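Local coordinates for Blr3880 protein (Bradyrhizobium japonicum, PDB 2OOD) that probably catalyses the zinc-dependent hydrolytic deamination of guanine to xanthine and ammonia in purine breakdown, at residues N299-S304 with G329-S334; L88-E93 with Q100-P105. All coordinates share one frame; numbering follows the deposited sequence.

Interaction 1 (N299-S304 with G329-S334); sequences NLFLGS and GGNRFS
The ring of Phe-301 and the carbonyl group of Gly-329 meet at a slant, with Gly-329 O 3.1 Å from Phe-301 CD2 and 3.3 Å from Phe-301 CB. At the other ortho carbon, Phe-301 CD1 lies 4.3 Å from Asn-331 CG, which is likewise placed obliquely to the ring. This is packing between two active-site loops of an amidohydrolase-type TIM barrel: one holds helix 296-301, which follows strand 291-294, and the other runs from strand 320-323 past the zinc ligand Asp-326. CG of Phe-301 stands anti to the backbone N (chi1 -174°), which carries the ring off the last helical turn and across to the 329-331 backbone. The aromatic group therefore spans the distance between the two main chains, whose nearest CA atoms, those of Phe-301 and Gly-330, are 6.2 Å apart. Asn-331 approaches the ring with its amide carbon, while its polar end serves the dimer: ND2 donates to Met-446 O and to Asp-340 OD1 of the second subunit. Met-446 of that subunit also packs on Phe-301, so the intersubunit surface and this intrachain contact share the same aromatic group. Just beyond the helix, Gly-303 takes a positive phi (79°) and the chain turns off. Between Phe-301 and this turn, Leu-302 faces the substrate side, its side chain about 4 Å from the bound guanine at the nearest atoms. One of its methyls reaches the backbone of the opposing loop, with Leu-302 CD1 3.9 Å from Gly-329 CA.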
loop_
_atom_site.group_PDB
_atom_site.type_symbol
_atom_site.label_atom_id
_atom_site.label_comp_id
_atom_site.label_asym_id
_atom_site.label_seq_id
_atom_site.Cartn_x
_atom_site.Cartn_y
_atom_site.Cartn_z
ATOM N N ASN A 299 11.101 2.120 -0.337
ATOM C CA ASN A 299 11.363 3.511 -0.667
ATOM C C ASN A 299 10.356 4.439 -0.013
ATOM O O ASN A 299 10.730 5.500 0.484
ATOM C CB ASN A 299 11.343 3.718 -2.180
ATOM C CG ASN A 299 12.494 3.026 -2.869
ATOM O OD1 ASN A 299 13.480 2.666 -2.232
ATOM N ND2 ASN A 299 12.384 2.851 -4.175
ATOM N N LEU A 300 9.086 4.036 -0.006
ATOM C CA LEU A 300 8.021 4.838 0.602
ATOM C C LEU A 300 7.988 4.710 2.126
ATOM O O LEU A 300 7.818 5.692 2.831
ATOM C CB LEU A 300 6.653 4.445 0.024
ATOM C CG LEU A 300 6.426 4.646 -1.481
ATOM C CD1 LEU A 300 5.050 4.154 -1.873
ATOM C CD2 LEU A 300 6.582 6.112 -1.832
ATOM N N PHE A 301 8.162 3.502 2.640
ATOM C CA PHE A 301 8.138 3.289 4.081
ATOM C C PHE A 301 9.253 4.051 4.814
ATOM O O PHE A 301 9.022 4.635 5.878
ATOM C CB PHE A 301 8.258 1.790 4.388
ATOM C CG PHE A 301 8.097 1.453 5.846
ATOM C CD1 PHE A 301 6.831 1.289 6.402
ATOM C CD2 PHE A 301 9.209 1.332 6.673
ATOM C CE1 PHE A 301 6.675 1.013 7.759
ATOM C CE2 PHE A 301 9.059 1.056 8.039
ATOM C CZ PHE A 301 7.788 0.897 8.575
ATOM N N LEU A 302 10.461 4.034 4.258
ATOM C CA LEU A 302 11.588 4.710 4.887
ATOM C C LEU A 302 11.733 6.172 4.454
ATOM O O LEU A 302 12.614 6.882 4.932
ATOM C CB LEU A 302 12.881 3.949 4.589
ATOM C CG LEU A 302 12.965 2.505 5.093
ATOM C CD1 LEU A 302 14.284 1.898 4.660
ATOM C CD2 LEU A 302 12.843 2.472 6.599
ATOM N N GLY A 303 10.871 6.617 3.545
ATOM C CA GLY A 303 10.923 7.992 3.088
ATOM C C GLY A 303 12.000 8.271 2.065
ATOM O O GLY A 303 12.222 9.421 1.698
ATOM N N SER A 304 12.663 7.219 1.597
ATOM C CA SER A 304 13.734 7.341 0.613
ATOM C C SER A 304 13.346 8.228 -0.551
ATOM O O SER A 304 14.102 9.123 -0.930
ATOM C CB SER A 304 14.130 5.962 0.089
ATOM O OG SER A 304 14.565 5.130 1.152
ATOM N N GLY A 329 12.906 -2.996 5.299
ATOM C CA GLY A 329 12.654 -1.655 4.823
ATOM C C GLY A 329 11.233 -1.599 4.319
ATOM O O GLY A 329 10.497 -0.669 4.636
ATOM N N GLY A 330 10.854 -2.604 3.532
ATOM C CA GLY A 330 9.505 -2.684 3.002
ATOM C C GLY A 330 8.628 -3.427 3.988
ATOM O O GLY A 330 9.130 -4.233 4.770
ATOM N N ASN A 331 7.322 -3.187 3.951
ATOM C CA ASN A 331 6.419 -3.829 4.895
ATOM C C ASN A 331 5.566 -4.959 4.339
ATOM O O ASN A 331 4.651 -5.429 5.012
ATOM C CB ASN A 331 5.520 -2.765 5.544
ATOM C CG ASN A 331 4.746 -1.937 4.522
ATOM O OD1 ASN A 331 5.242 -1.636 3.438
ATOM N ND2 ASN A 331 3.529 -1.547 4.880
ATOM N N ARG A 332 5.877 -5.411 3.128
ATOM C CA ARG A 332 5.113 -6.483 2.488
ATOM C C ARG A 332 6.011 -7.577 1.920
ATOM O O ARG A 332 7.045 -7.291 1.316
ATOM C CB ARG A 332 4.268 -5.912 1.350
ATOM C CG ARG A 332 3.428 -4.707 1.724
ATOM C CD ARG A 332 2.325 -5.072 2.693
ATOM N NE ARG A 332 1.587 -3.890 3.112
ATOM C CZ ARG A 332 0.625 -3.893 4.026
ATOM N NH1 ARG A 332 0.276 -5.027 4.623
ATOM N NH2 ARG A 332 0.022 -2.757 4.353
ATOM N N PHE A 333 5.599 -8.832 2.093
ATOM C CA PHE A 333 6.368 -9.970 1.591
ATOM C C PHE A 333 6.004 -10.347 0.160
ATOM O O PHE A 333 6.780 -11.001 -0.530
ATOM C CB PHE A 333 6.151 -11.201 2.474
ATOM C CG PHE A 333 7.298 -11.510 3.393
ATOM C CD1 PHE A 333 7.368 -10.948 4.663
ATOM C CD2 PHE A 333 8.313 -12.367 2.988
ATOM C CE1 PHE A 333 8.433 -11.240 5.512
ATOM C CE2 PHE A 333 9.381 -12.662 3.832
ATOM C CZ PHE A 333 9.438 -12.099 5.090
ATOM N N SER A 334 4.824 -9.941 -0.286
ATOM C CA SER A 334 4.373 -10.287 -1.625
ATOM C C SER A 334 4.745 -9.319 -2.742
ATOM O O SER A 334 4.715 -8.106 -2.560
ATOM C CB SER A 334 2.860 -10.468 -1.618
ATOM O OG SER A 334 2.419 -10.939 -2.875
#

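Interaction 2 (L88-E93 with Q100-P105); sequences LGAYGE and QKSIYP
Ala-90 meets Ser-102 where the loop leading into helix 95-107 folds back over that helix, a local loop-on-helix contact bridged by water beside the mouth of the barrel. The Ala-90 methyl packs on the serine side chain, with Ala-90 CB 3.5 Å from Ser-102 CB, and also touches Trp-98, a residue of the guanine pocket. Next along the loop, Tyr-91 contributes its main chain to the contact: its carbonyl oxygen accepts from waters that also bind the helix. A weak donor is water 1, which is also hydrogen-bonded to Ser-102 OG at 2.9 Å and so links loop to helix. Water 3 donates to Tyr-91 O and accepts from the ammonium group of Lys-101; water 2 also accepts from Lys-101 NZ, but its very short approach to Tyr-91 O makes that second link doubtful. The tyrosine ring itself meets Phe-442 of the second subunit edge-to-face. Past Gly-92, whose positive phi (67°) turns the chain, Glu-93 lays its aliphatic part by the lysine chain, Glu-93 CG being 4.4 Å from Lys-101 CD. Lys-101 is extended throughout, with CG anti to the backbone N (chi1 177°), and this straight reach takes NZ from the exposed helix surface to the waters beside the loop. The opposite charges remain apart, Glu-93 OE2 and Lys-101 NZ being separated by 5.2 Å, though they probably still attract one another. Water 3 spans that separation: it accepts from Lys-101 NZ at 2.7 Å and donates to Glu-93 OE2 at 3.0 Å.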
loop_
_atom_site.group_PDB
_atom_site.type_symbol
_atom_site.label_atom_id
_atom_site.label_comp_id
_atom_site.label_asym_id
_atom_site.label_seq_id
_atom_site.Cartn_x
_atom_site.Cartn_y
_atom_site.Cartn_z
ATOM N N LEU A 88 9.696 -6.194 10.103
ATOM C CA LEU A 88 9.321 -5.387 8.949
ATOM C C LEU A 88 8.410 -4.168 9.103
ATOM O O LEU A 88 7.887 -3.666 8.114
ATOM C CB LEU A 88 8.747 -6.282 7.845
ATOM C CG LEU A 88 7.768 -7.431 8.102
ATOM C CD1 LEU A 88 6.822 -7.121 9.216
ATOM C CD2 LEU A 88 7.003 -7.686 6.827
ATOM N N GLY A 89 8.222 -3.658 10.306
ATOM C CA GLY A 89 7.356 -2.502 10.433
ATOM C C GLY A 89 7.871 -1.554 11.485
ATOM O O GLY A 89 7.085 -0.964 12.216
ATOM N N ALA A 90 9.193 -1.417 11.572
ATOM C CA ALA A 90 9.812 -0.533 12.554
ATOM C C ALA A 90 9.332 0.903 12.371
ATOM O O ALA A 90 9.327 1.440 11.262
ATOM C CB ALA A 90 11.334 -0.593 12.435
ATOM N N TYR A 91 8.953 1.531 13.474
ATOM C CA TYR A 91 8.445 2.893 13.438
ATOM C C TYR A 91 9.437 4.066 13.507
ATOM O O TYR A 91 10.510 3.972 14.107
ATOM C CB TYR A 91 7.419 3.073 14.566
ATOM C CG TYR A 91 7.082 4.518 14.835
ATOM C CD1 TYR A 91 6.297 5.248 13.951
ATOM C CD2 TYR A 91 7.605 5.178 15.933
ATOM C CE1 TYR A 91 6.045 6.604 14.151
ATOM C CE2 TYR A 91 7.361 6.532 16.143
ATOM C CZ TYR A 91 6.578 7.240 15.251
ATOM O OH TYR A 91 6.310 8.580 15.480
ATOM N N GLY A 92 9.034 5.159 12.855
ATOM C CA GLY A 92 9.736 6.436 12.866
ATOM C C GLY A 92 11.083 6.837 12.291
ATOM O O GLY A 92 11.438 8.014 12.411
ATOM N N GLU A 93 11.836 5.946 11.660
ATOM C CA GLU A 93 13.139 6.379 11.161
ATOM C C GLU A 93 13.430 6.221 9.677
ATOM O O GLU A 93 12.880 5.348 9.006
ATOM C CB GLU A 93 14.256 5.669 11.933
ATOM C CG GLU A 93 14.293 5.941 13.421
ATOM C CD GLU A 93 14.338 7.418 13.737
ATOM O OE1 GLU A 93 15.080 8.150 13.045
ATOM O OE2 GLU A 93 13.637 7.842 14.684
ATOM N N GLN A 100 20.427 1.269 12.762
ATOM C CA GLN A 100 20.995 1.259 14.108
ATOM C C GLN A 100 19.953 0.882 15.165
ATOM O O GLN A 100 20.182 0.011 16.002
ATOM C CB GLN A 100 21.575 2.645 14.427
ATOM C CG GLN A 100 23.074 2.677 14.734
ATOM C CD GLN A 100 23.946 2.160 13.596
ATOM O OE1 GLN A 100 23.822 2.589 12.445
ATOM N NE2 GLN A 100 24.847 1.242 13.923
ATOM N N LYS A 101 18.796 1.531 15.110
ATOM C CA LYS A 101 17.744 1.287 16.087
ATOM C C LYS A 101 16.970 -0.029 16.010
ATOM O O LYS A 101 16.761 -0.680 17.039
ATOM C CB LYS A 101 16.730 2.439 16.072
ATOM C CG LYS A 101 15.555 2.196 17.024
ATOM C CD LYS A 101 14.484 3.293 16.956
ATOM C CE LYS A 101 13.319 2.979 17.917
ATOM N NZ LYS A 101 12.251 4.039 17.928
ATOM N N SER A 102 16.554 -0.437 14.813
ATOM C CA SER A 102 15.733 -1.640 14.693
ATOM C C SER A 102 16.259 -2.880 13.970
ATOM O O SER A 102 15.793 -3.993 14.222
ATOM C CB SER A 102 14.409 -1.247 14.047
ATOM O OG SER A 102 13.942 -0.025 14.583
ATOM N N ILE A 103 17.222 -2.708 13.079
ATOM C CA ILE A 103 17.708 -3.838 12.311
ATOM C C ILE A 103 18.872 -4.640 12.897
ATOM O O ILE A 103 18.772 -5.849 13.057
ATOM C CB ILE A 103 18.026 -3.373 10.855
ATOM C CG1 ILE A 103 16.749 -3.439 10.007
ATOM C CG2 ILE A 103 19.085 -4.256 10.221
ATOM C CD1 ILE A 103 15.484 -2.986 10.715
ATOM N N TYR A 104 19.969 -3.976 13.232
ATOM C CA TYR A 104 21.125 -4.680 13.768
ATOM C C TYR A 104 20.826 -5.473 15.042
ATOM O O TYR A 104 21.264 -6.617 15.180
ATOM C CB TYR A 104 22.278 -3.692 13.980
ATOM C CG TYR A 104 22.764 -3.057 12.684
ATOM C CD1 TYR A 104 23.020 -1.691 12.602
ATOM C CD2 TYR A 104 22.978 -3.829 11.542
ATOM C CE1 TYR A 104 23.478 -1.109 11.417
ATOM C CE2 TYR A 104 23.435 -3.259 10.347
ATOM C CZ TYR A 104 23.685 -1.897 10.289
ATOM O OH TYR A 104 24.147 -1.325 9.105
ATOM N N PRO A 105 20.083 -4.890 15.994
ATOM C CA PRO A 105 19.816 -5.687 17.194
ATOM C C PRO A 105 19.081 -7.004 16.925
ATOM O O PRO A 105 19.149 -7.924 17.737
ATOM C CB PRO A 105 19.028 -4.727 18.096
ATOM C CG PRO A 105 18.499 -3.686 17.160
ATOM C CD PRO A 105 19.612 -3.507 16.162
HETATM O O HOH W 1 13.348 2.463 13.230
HETATM O O HOH W 2 10.755 2.305 15.962
HETATM O O HOH W 3 11.972 5.562 15.736
#

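From the N terminus, strand 70-81 brings the chain to segment 88-93, and interaction 2 closes a short loop of six intervening residues against helix 95-107. The chain then passes through most of the barrel before interaction 1 opens at helix 296-301 and closes, 24 residues later, ahead of helix 335-352. The contacts thus follow in series, neither nesting nor crossing, yet they meet in space, their centres 12 Å apart. Phe-301 CZ lies 3.1 Å from Ala-90 O, and Leu-302 CD2 lies 3.8 Å from Glu-93 O. Together they join early and late loops of the barrel beside the guanine site, and both border the second subunit.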